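PDB 5K04: uncharacterized protein from Candida albicans, which probably serves as the non-catalytic auxiliary subunit of the NatB complex, which acetylates the N-termini of proteins. Local coordinates for residues Ser115-Ser120 with Lys127-Ile132; Glu79-Phe84 with Ser95-Asn100; Ser607-Leu612 with Leu649-Pro654. All blocks are in the same frame, centred on the assembly; numbering follows the deposited sequence.

Contact 1: residues Ser115-Ser120 with Lys127-Ile132; sequences SWFDNS and KVFNRI
Phe117 and Ile132 bring their helices closest at the backbone, with 6.7 Å between their CA atoms, where segments 115-120 and 127-132 run nearly antiparallel at 165° with axes 10.0 Å apart. Ile132 fills the middle of the interface, and CG1 and CD1, the two carbons of its longer branch, make different contacts. CG1 makes a CH-pi contact over the six-membered ring of Trp116, somewhat displaced toward CD2 and CE3, and lies 3.4 Å from CD2. CD1 reaches further and wedges in beside the backbone of the opposing helix, 3.6 Å from Phe117 CA, while also lying above the five-membered part of the indole. The Trp116 side chain leaves its helix with CG anti to the backbone N (chi1 -163°), which spreads the ring across Ile132 toward the aliphatic part of Arg131. The two helices form an antiparallel helical hairpin joined by a short loop, of the kind that builds alpha-alpha solenoids, consistent with the TPR-like character of the MDM20/NAA25 family. On the flank away from the indole, Phe117 and Phe129 make a T-shaped pair. Phe117 is the edge and Phe129 the face: CE1 of Phe117 comes within 3.4 Å of Phe129 CE2, off centre toward the rim, with the planes at 82° and the centroids 5.1 Å apart. Phe484, from a distant part of the chain, also packs edge-to-face with Phe117, and Phe133 meets the same ring. Near the connecting loop, Ser120 OG lies 3.6 Å from Val128 CG1, yet its polarity is answered within its own helix by a hydrogen bond of 2.6 Å to Trp116 O. A serine hydroxyl can therefore face a valine methyl here. Arg131, at the margin, directs its NE away to Ser95 OG on helix 91-104.

Contact 2: residues Glu79-Phe84 with Ser95-Asn100; sequences EKLSDF and SLVYEN
Leu81 and Val97 pack the inner side of this antiparallel helix pair, whose axes come within 8.5 Å at an angle of 151°. The two side chains cross at about a right angle: Leu81 CD1 lies 3.7 Å from Val97 CG1, and the valine straddles Leu81 CB with both methyls. The backbones are close here, Ser82 CA and Val97 CA being 6.2 Å apart, so that Val97 CG2 also reaches the Ser82 backbone N. The partly exposed members are Ser82 and Glu79, which meet the buried Tyr98 in a more polar setting. Ser82 OG stands 3.3 Å from Tyr98 CE2, but its place between the backbone N and the carbonyl carbon (chi1 66°) turns it back on its own helix, within reach of both Ile78 O and Glu79 O. Further along, the Tyr98 hydroxyl end crosses the Glu79 stem obliquely, OH lying 3.0 Å from CG; the carboxylate continues beyond the ring, extended, and its OE2 probably bonds to Ser115 OG, at a distance too short in the model to be relied on. The hairpin of helices 75-87 and 91-104 sits in a row of similar helices, as expected for a TPR-like solenoid. Leu46 of helix 42-55 and Leu67 of helix 58-69 pack on Leu81, Leu68 of the latter packs on Val97, and on the other flank helix 109-120 stacks its Trp116 ring on Tyr98.

Contact 3: residues Ser607-Leu612 with Leu649-Pro654; sequences SVFDNL and LKILIP
Phe609 projects from the first turn of helix 608-625 onto the short 3-10 turn 650-652, where its CA lies 5.5 Å from that of Leu652. Its CB starts beside the Leu652 backbone, 4.1 Å from CA. From there chi1 of 177° carries CG anti to the backbone N, and the phenyl ring runs alongside Leu652, the two side chains pointing the same way. Leu652 CB is set over one face of the ring, 3.5 Å from its centroid and only 5° off the normal, a nearly ideal CH-pi contact in which all six ring carbons are about equally distant from one methylene. CD1 turns toward the Ile651 stem. CE1 then meets Leu649 CD2 near the ring plane, at 4.1 Å, and at the tip CZ approaches Leu652 CD2, also at 4.1 Å. Around this ring the smaller contacts close the interface. Ile651 CD1 touches Val608 CG1 at 3.8 Å and reaches back over Phe609 CA, while Leu612 CD2 meets Leu649 CD2 at 4.0 Å, one turn along the helix. The helix start is fixed separately by Ser607, an N-cap whose OG accepts from Asp610 N. Leu649 also packs on Leu669 and Phe698, Leu652 on Phe702, so in this all-helical C-terminal part the loop after helix 646-649 is wedged between the first turn of helix 608-625 and helices 661-682 and 698-703. All side-chain contacts between the two segments are apolar: the association rests on shape and on the burial of Phe609, Leu649 and Leu652, with Val608 and Ile651 forming the exposed border.

Contacts 2, 1 and 3 follow one another along the chain in that order, each closing before the next opens. The first two are neighbours in the N-terminal array, their centres 11 Å apart: the second helix of contact 2, 91-104, is followed directly by the first helix of contact 1, 109-120, so four successive helices form two adjoining hairpins, as in a TPR-like superhelical stack. Contact 3 lies far off in the C-terminal part, centre to centre 49 Å from contact 1 and 50 Å from contact 2. Contacts 1 and 3 fall on opposite sides of the chain's centre, consistent with a large curved all-helical scaffold, as expected of an auxiliary subunit that holds a catalytic partner.

Contact 1: residues Ser115-Ser120 with Lys127-Ile132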
loop_
_atom_site.group_PDB
_atom_site.type_symbol
_atom_site.label_atom_id
_atom_site.label_comp_id
_atom_site.label_asym_id
_atom_site.label_seq_id
_atom_site.Cartn_x
_atom_site.Cartn_y
_atom_site.Cartn_z
ATOM N N SER A 115 -27.193 -5.070 -9.496
ATOM C CA SER A 115 -27.166 -3.670 -9.060
ATOM C C SER A 115 -26.909 -3.577 -7.556
ATOM O O SER A 115 -26.036 -2.831 -7.103
ATOM C CB SER A 115 -28.491 -2.993 -9.442
ATOM O OG SER A 115 -28.691 -1.765 -8.771
ATOM N N TRP A 116 -27.684 -4.341 -6.772
ATOM C CA TRP A 116 -27.472 -4.492 -5.336
ATOM C C TRP A 116 -26.016 -4.796 -5.011
ATOM O O TRP A 116 -25.423 -4.196 -4.111
ATOM C CB TRP A 116 -28.374 -5.621 -4.831
ATOM C CG TRP A 116 -28.576 -5.661 -3.371
ATOM C CD1 TRP A 116 -28.066 -4.796 -2.444
ATOM C CD2 TRP A 116 -29.370 -6.611 -2.645
ATOM N NE1 TRP A 116 -28.491 -5.150 -1.187
ATOM C CE2 TRP A 116 -29.286 -6.266 -1.283
ATOM C CE3 TRP A 116 -30.119 -7.729 -3.015
ATOM C CZ2 TRP A 116 -29.933 -6.998 -0.290
ATOM C CZ3 TRP A 116 -30.769 -8.454 -2.032
ATOM C CH2 TRP A 116 -30.674 -8.086 -0.683
ATOM N N PHE A 117 -25.432 -5.746 -5.738
ATOM C CA PHE A 117 -24.077 -6.195 -5.448
ATOM C C PHE A 117 -23.053 -5.139 -5.851
ATOM O O PHE A 117 -22.157 -4.805 -5.072
ATOM C CB PHE A 117 -23.827 -7.525 -6.169
ATOM C CG PHE A 117 -22.404 -8.001 -6.115
ATOM C CD1 PHE A 117 -21.795 -8.298 -4.900
ATOM C CD2 PHE A 117 -21.682 -8.175 -7.282
ATOM C CE1 PHE A 117 -20.478 -8.740 -4.858
ATOM C CE2 PHE A 117 -20.372 -8.623 -7.250
ATOM C CZ PHE A 117 -19.768 -8.905 -6.032
ATOM N N ASP A 118 -23.187 -4.600 -7.069
ATOM C CA ASP A 118 -22.257 -3.583 -7.556
ATOM C C ASP A 118 -22.259 -2.357 -6.659
ATOM O O ASP A 118 -21.210 -1.755 -6.420
ATOM C CB ASP A 118 -22.608 -3.194 -8.988
ATOM C CG ASP A 118 -22.305 -4.302 -9.974
ATOM O OD1 ASP A 118 -21.772 -5.348 -9.544
ATOM O OD2 ASP A 118 -22.586 -4.133 -11.173
ATOM N N ASN A 119 -23.428 -1.978 -6.148
ATOM C CA ASN A 119 -23.514 -0.844 -5.246
ATOM C C ASN A 119 -23.042 -1.196 -3.844
ATOM O O ASN A 119 -22.633 -0.303 -3.103
ATOM C CB ASN A 119 -24.951 -0.312 -5.213
ATOM C CG ASN A 119 -25.366 0.350 -6.540
ATOM O OD1 ASN A 119 -26.401 0.029 -7.119
ATOM N ND2 ASN A 119 -24.548 1.277 -7.015
ATOM N N SER A 120 -23.061 -2.481 -3.482
ATOM C CA SER A 120 -22.723 -2.920 -2.136
ATOM C C SER A 120 -21.235 -3.127 -1.932
ATOM O O SER A 120 -20.805 -3.235 -0.781
ATOM C CB SER A 120 -23.448 -4.233 -1.785
ATOM O OG SER A 120 -24.843 -4.030 -1.607
ATOM N N LYS A 127 -22.308 -10.345 4.933
ATOM C CA LYS A 127 -23.669 -10.845 5.125
ATOM C C LYS A 127 -24.579 -10.387 3.999
ATOM O O LYS A 127 -25.515 -11.102 3.625
ATOM C CB LYS A 127 -24.229 -10.384 6.479
ATOM C CG LYS A 127 -23.868 -11.297 7.637
ATOM C CD LYS A 127 -24.056 -10.630 8.989
ATOM C CE LYS A 127 -23.483 -11.501 10.107
ATOM N NZ LYS A 127 -23.442 -10.787 11.413
ATOM N N VAL A 128 -24.308 -9.196 3.454
ATOM C CA VAL A 128 -25.046 -8.699 2.299
ATOM C C VAL A 128 -24.630 -9.448 1.035
ATOM O O VAL A 128 -25.485 -9.913 0.276
ATOM C CB VAL A 128 -24.852 -7.179 2.165
ATOM C CG1 VAL A 128 -25.183 -6.721 0.771
ATOM C CG2 VAL A 128 -25.745 -6.467 3.163
ATOM N N PHE A 129 -23.316 -9.592 0.800
ATOM C CA PHE A 129 -22.844 -10.392 -0.327
ATOM C C PHE A 129 -23.529 -11.752 -0.338
ATOM O O PHE A 129 -24.070 -12.190 -1.359
ATOM C CB PHE A 129 -21.326 -10.596 -0.253
ATOM C CG PHE A 129 -20.508 -9.429 -0.730
ATOM C CD1 PHE A 129 -20.805 -8.135 -0.337
ATOM C CD2 PHE A 129 -19.394 -9.641 -1.536
ATOM C CE1 PHE A 129 -20.029 -7.066 -0.762
ATOM C CE2 PHE A 129 -18.613 -8.579 -1.970
ATOM C CZ PHE A 129 -18.933 -7.288 -1.580
ATOM N N ASN A 130 -23.499 -12.433 0.810
ATOM C CA ASN A 130 -24.060 -13.768 0.925
ATOM C C ASN A 130 -25.578 -13.741 0.782
ATOM O O ASN A 130 -26.168 -14.658 0.201
ATOM C CB ASN A 130 -23.645 -14.369 2.268
ATOM C CG ASN A 130 -24.366 -15.648 2.574
ATOM O OD1 ASN A 130 -25.460 -15.643 3.138
ATOM N ND2 ASN A 130 -23.755 -16.766 2.193
ATOM N N ARG A 131 -26.218 -12.692 1.297
ATOM C CA ARG A 131 -27.651 -12.542 1.093
ATOM C C ARG A 131 -27.980 -12.296 -0.377
ATOM O O ARG A 131 -28.934 -12.872 -0.909
ATOM C CB ARG A 131 -28.198 -11.412 1.968
ATOM C CG ARG A 131 -29.716 -11.278 1.879
ATOM C CD ARG A 131 -30.343 -10.994 3.245
ATOM N NE ARG A 131 -29.995 -9.672 3.760
ATOM C CZ ARG A 131 -29.257 -9.453 4.843
ATOM N NH1 ARG A 131 -28.782 -10.471 5.550
ATOM N NH2 ARG A 131 -28.999 -8.210 5.221
ATOM N N ILE A 132 -27.204 -11.442 -1.050
ATOM C CA ILE A 132 -27.435 -11.204 -2.474
ATOM C C ILE A 132 -27.287 -12.499 -3.247
ATOM O O ILE A 132 -28.138 -12.865 -4.066
ATOM C CB ILE A 132 -26.465 -10.144 -3.013
ATOM C CG1 ILE A 132 -26.774 -8.793 -2.385
ATOM C CG2 ILE A 132 -26.538 -10.099 -4.545
ATOM C CD1 ILE A 132 -25.689 -7.759 -2.631
#

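Contact 2: residues Glu79-Phe84 with Ser95-Asn100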
loop_
_atom_site.group_PDB
_atom_site.type_symbol
_atom_site.label_atom_id
_atom_site.label_comp_id
_atom_site.label_asym_id
_atom_site.label_seq_id
_atom_site.Cartn_x
_atom_site.Cartn_y
_atom_site.Cartn_z
ATOM N N GLU A 79 -32.177 1.730 -5.488
ATOM C CA GLU A 79 -30.798 2.035 -5.113
ATOM C C GLU A 79 -30.742 3.218 -4.160
ATOM O O GLU A 79 -30.025 3.181 -3.154
ATOM C CB GLU A 79 -29.951 2.319 -6.362
ATOM C CG GLU A 79 -29.669 1.106 -7.257
ATOM C CD GLU A 79 -28.930 1.453 -8.552
ATOM O OE1 GLU A 79 -28.727 2.655 -8.834
ATOM O OE2 GLU A 79 -28.552 0.515 -9.290
ATOM N N LYS A 80 -31.510 4.269 -4.447
ATOM C CA LYS A 80 -31.438 5.461 -3.612
ATOM C C LYS A 80 -32.036 5.200 -2.237
ATOM O O LYS A 80 -31.416 5.516 -1.215
ATOM C CB LYS A 80 -32.120 6.633 -4.309
ATOM C CG LYS A 80 -31.442 6.980 -5.607
ATOM C CD LYS A 80 -31.936 8.287 -6.179
ATOM C CE LYS A 80 -31.081 8.685 -7.378
ATOM N NZ LYS A 80 -31.190 10.144 -7.655
ATOM N N LEU A 81 -33.222 4.591 -2.188
ATOM C CA LEU A 81 -33.793 4.174 -0.907
ATOM C C LEU A 81 -32.781 3.391 -0.074
ATOM O O LEU A 81 -32.442 3.789 1.046
ATOM C CB LEU A 81 -35.051 3.335 -1.127
ATOM C CG LEU A 81 -36.362 4.041 -1.438
ATOM C CD1 LEU A 81 -37.442 3.001 -1.601
ATOM C CD2 LEU A 81 -36.725 5.015 -0.335
ATOM N N SER A 82 -32.278 2.272 -0.617
ATOM C CA SER A 82 -31.313 1.456 0.120
ATOM C C SER A 82 -30.097 2.276 0.510
ATOM O O SER A 82 -29.509 2.061 1.576
ATOM C CB SER A 82 -30.882 0.243 -0.707
ATOM O OG SER A 82 -30.157 0.644 -1.851
ATOM N N ASP A 83 -29.709 3.226 -0.338
ATOM C CA ASP A 83 -28.659 4.162 0.040
ATOM C C ASP A 83 -29.097 5.023 1.223
ATOM O O ASP A 83 -28.358 5.168 2.202
ATOM C CB ASP A 83 -28.282 5.027 -1.161
ATOM C CG ASP A 83 -27.078 5.889 -0.895
ATOM O OD1 ASP A 83 -26.344 5.602 0.073
ATOM O OD2 ASP A 83 -26.871 6.861 -1.649
ATOM N N PHE A 84 -30.316 5.572 1.164
ATOM C CA PHE A 84 -30.791 6.458 2.226
ATOM C C PHE A 84 -30.851 5.741 3.571
ATOM O O PHE A 84 -30.398 6.273 4.590
ATOM C CB PHE A 84 -32.163 7.038 1.870
ATOM C CG PHE A 84 -32.119 8.097 0.795
ATOM C CD1 PHE A 84 -31.553 9.340 1.038
ATOM C CD2 PHE A 84 -32.667 7.857 -0.455
ATOM C CE1 PHE A 84 -31.518 10.307 0.040
ATOM C CE2 PHE A 84 -32.625 8.810 -1.458
ATOM C CZ PHE A 84 -32.058 10.039 -1.208
ATOM N N SER A 95 -31.711 -3.242 3.006
ATOM C CA SER A 95 -31.773 -4.548 2.360
ATOM C C SER A 95 -33.194 -4.883 1.913
ATOM O O SER A 95 -33.392 -5.489 0.853
ATOM C CB SER A 95 -31.230 -5.619 3.317
ATOM O OG SER A 95 -31.533 -6.933 2.882
ATOM N N LEU A 96 -34.193 -4.480 2.701
ATOM C CA LEU A 96 -35.573 -4.854 2.414
ATOM C C LEU A 96 -36.092 -4.258 1.104
ATOM O O LEU A 96 -37.006 -4.826 0.495
ATOM C CB LEU A 96 -36.463 -4.441 3.588
ATOM C CG LEU A 96 -37.583 -5.421 3.963
ATOM C CD1 LEU A 96 -37.028 -6.843 4.098
ATOM C CD2 LEU A 96 -38.263 -4.976 5.251
ATOM N N VAL A 97 -35.550 -3.121 0.660
ATOM C CA VAL A 97 -36.004 -2.540 -0.604
ATOM C C VAL A 97 -35.738 -3.501 -1.752
ATOM O O VAL A 97 -36.606 -3.750 -2.594
ATOM C CB VAL A 97 -35.329 -1.180 -0.853
ATOM C CG1 VAL A 97 -36.094 -0.416 -1.926
ATOM C CG2 VAL A 97 -35.264 -0.376 0.415
ATOM N N TYR A 98 -34.521 -4.052 -1.801
ATOM C CA TYR A 98 -34.174 -4.989 -2.863
ATOM C C TYR A 98 -34.916 -6.311 -2.697
ATOM O O TYR A 98 -35.453 -6.851 -3.674
ATOM C CB TYR A 98 -32.667 -5.216 -2.874
ATOM C CG TYR A 98 -31.833 -4.135 -3.542
ATOM C CD1 TYR A 98 -31.668 -4.116 -4.918
ATOM C CD2 TYR A 98 -31.160 -3.175 -2.792
ATOM C CE1 TYR A 98 -30.883 -3.148 -5.537
ATOM C CE2 TYR A 98 -30.366 -2.214 -3.404
ATOM C CZ TYR A 98 -30.237 -2.204 -4.778
ATOM O OH TYR A 98 -29.460 -1.253 -5.399
ATOM N N GLU A 99 -34.955 -6.843 -1.467
ATOM C CA GLU A 99 -35.612 -8.127 -1.215
ATOM C C GLU A 99 -37.088 -8.072 -1.577
ATOM O O GLU A 99 -37.632 -9.023 -2.151
ATOM C CB GLU A 99 -35.453 -8.533 0.250
ATOM C CG GLU A 99 -34.023 -8.720 0.718
ATOM C CD GLU A 99 -33.933 -9.131 2.179
ATOM O OE1 GLU A 99 -34.577 -10.129 2.561
ATOM O OE2 GLU A 99 -33.231 -8.443 2.947
ATOM N N ASN A 100 -37.755 -6.972 -1.232
ATOM C CA ASN A 100 -39.160 -6.831 -1.586
ATOM C C ASN A 100 -39.337 -6.817 -3.096
ATOM O O ASN A 100 -40.285 -7.410 -3.622
ATOM C CB ASN A 100 -39.737 -5.561 -0.954
ATOM C CG ASN A 100 -39.947 -5.692 0.556
ATOM O OD1 ASN A 100 -40.080 -6.797 1.087
ATOM N ND2 ASN A 100 -39.971 -4.560 1.249
#

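Contact 3: residues Ser607-Leu612 with Leu649-Pro654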
loop_
_atom_site.group_PDB
_atom_site.type_symbol
_atom_site.label_atom_id
_atom_site.label_comp_id
_atom_site.label_asym_id
_atom_site.label_seq_id
_atom_site.Cartn_x
_atom_site.Cartn_y
_atom_site.Cartn_z
ATOM N N SER A 607 2.380 16.943 21.561
ATOM C CA SER A 607 3.252 17.977 22.107
ATOM C C SER A 607 2.442 19.080 22.792
ATOM O O SER A 607 1.239 19.247 22.558
ATOM C CB SER A 607 4.095 18.605 21.001
ATOM O OG SER A 607 3.279 19.387 20.128
ATOM N N VAL A 608 3.132 19.857 23.637
ATOM C CA VAL A 608 2.472 20.962 24.333
ATOM C C VAL A 608 1.762 21.864 23.337
ATOM O O VAL A 608 0.582 22.199 23.507
ATOM C CB VAL A 608 3.477 21.759 25.184
ATOM C CG1 VAL A 608 2.762 22.833 25.954
ATOM C CG2 VAL A 608 4.227 20.844 26.149
ATOM N N PHE A 609 2.456 22.230 22.254
ATOM C CA PHE A 609 1.870 23.180 21.317
ATOM C C PHE A 609 0.653 22.596 20.616
ATOM O O PHE A 609 -0.369 23.278 20.464
ATOM C CB PHE A 609 2.879 23.654 20.279
ATOM C CG PHE A 609 2.267 24.581 19.274
ATOM C CD1 PHE A 609 1.796 25.833 19.671
ATOM C CD2 PHE A 609 2.115 24.203 17.949
ATOM C CE1 PHE A 609 1.208 26.692 18.769
ATOM C CE2 PHE A 609 1.528 25.074 17.027
ATOM C CZ PHE A 609 1.073 26.315 17.443
ATOM N N ASP A 610 0.747 21.339 20.171
ATOM C CA ASP A 610 -0.385 20.717 19.494
ATOM C C ASP A 610 -1.585 20.575 20.424
ATOM O O ASP A 610 -2.724 20.724 19.977
ATOM C CB ASP A 610 0.016 19.364 18.905
ATOM C CG ASP A 610 0.563 19.485 17.477
ATOM O OD1 ASP A 610 0.305 20.515 16.814
ATOM O OD2 ASP A 610 1.248 18.545 17.015
ATOM N N ASN A 611 -1.359 20.312 21.718
ATOM C CA ASN A 611 -2.481 20.285 22.659
ATOM C C ASN A 611 -3.159 21.652 22.748
ATOM O O ASN A 611 -4.389 21.737 22.808
ATOM C CB ASN A 611 -2.012 19.806 24.040
ATOM C CG ASN A 611 -2.108 18.270 24.197
ATOM O OD1 ASN A 611 -2.991 17.621 23.619
ATOM N ND2 ASN A 611 -1.197 17.697 24.968
ATOM N N LEU A 612 -2.373 22.739 22.729
ATOM C CA LEU A 612 -2.957 24.076 22.737
ATOM C C LEU A 612 -3.672 24.379 21.422
ATOM O O LEU A 612 -4.785 24.914 21.421
ATOM C CB LEU A 612 -1.866 25.107 23.005
ATOM C CG LEU A 612 -2.203 26.591 22.831
ATOM C CD1 LEU A 612 -3.144 27.051 23.924
ATOM C CD2 LEU A 612 -0.916 27.418 22.844
ATOM N N LEU A 649 2.270 31.741 22.102
ATOM C CA LEU A 649 2.421 30.824 20.980
ATOM C C LEU A 649 3.876 30.516 20.644
ATOM O O LEU A 649 4.116 29.571 19.897
ATOM C CB LEU A 649 1.707 31.396 19.752
ATOM C CG LEU A 649 0.193 31.561 19.912
ATOM C CD1 LEU A 649 -0.380 32.384 18.771
ATOM C CD2 LEU A 649 -0.507 30.207 20.002
ATOM N N LYS A 650 4.834 31.292 21.178
ATOM C CA LYS A 650 6.273 31.047 21.031
ATOM C C LYS A 650 6.677 29.626 21.388
ATOM O O LYS A 650 7.736 29.164 20.951
ATOM C CB LYS A 650 7.087 31.968 21.943
ATOM C CG LYS A 650 7.328 33.351 21.453
ATOM C CD LYS A 650 8.184 34.131 22.454
ATOM C CE LYS A 650 7.640 34.010 23.878
ATOM N NZ LYS A 650 8.320 34.941 24.856
ATOM N N ILE A 651 5.893 28.938 22.218
ATOM C CA ILE A 651 6.219 27.570 22.588
ATOM C C ILE A 651 6.180 26.639 21.398
ATOM O O ILE A 651 6.596 25.486 21.508
ATOM C CB ILE A 651 5.271 27.056 23.688
ATOM C CG1 ILE A 651 3.818 27.058 23.209
ATOM C CG2 ILE A 651 5.403 27.895 24.946
ATOM C CD1 ILE A 651 2.969 26.034 23.923
ATOM N N LEU A 652 5.646 27.100 20.266
ATOM C CA LEU A 652 5.769 26.332 19.030
ATOM C C LEU A 652 7.214 26.291 18.544
ATOM O O LEU A 652 7.572 25.411 17.753
ATOM C CB LEU A 652 4.857 26.919 17.946
ATOM C CG LEU A 652 5.275 28.244 17.284
ATOM C CD1 LEU A 652 6.241 28.057 16.093
ATOM C CD2 LEU A 652 4.045 29.033 16.850
ATOM N N ILE A 653 8.047 27.218 19.005
ATOM C CA ILE A 653 9.442 27.284 18.593
ATOM C C ILE A 653 10.262 26.288 19.400
ATOM O O ILE A 653 10.336 26.384 20.637
ATOM C CB ILE A 653 10.001 28.703 18.747
ATOM C CG1 ILE A 653 9.191 29.679 17.895
ATOM C CG2 ILE A 653 11.469 28.736 18.337
ATOM C CD1 ILE A 653 9.652 31.118 18.047
ATOM N N PRO A 654 10.877 25.315 18.747
ATOM C CA PRO A 654 11.712 24.365 19.474
ATOM C C PRO A 654 13.041 25.003 19.834
ATOM O O PRO A 654 13.541 25.886 19.133
ATOM C CB PRO A 654 11.883 23.215 18.479
ATOM C CG PRO A 654 11.747 23.870 17.134
ATOM C CD PRO A 654 10.808 25.032 17.300
#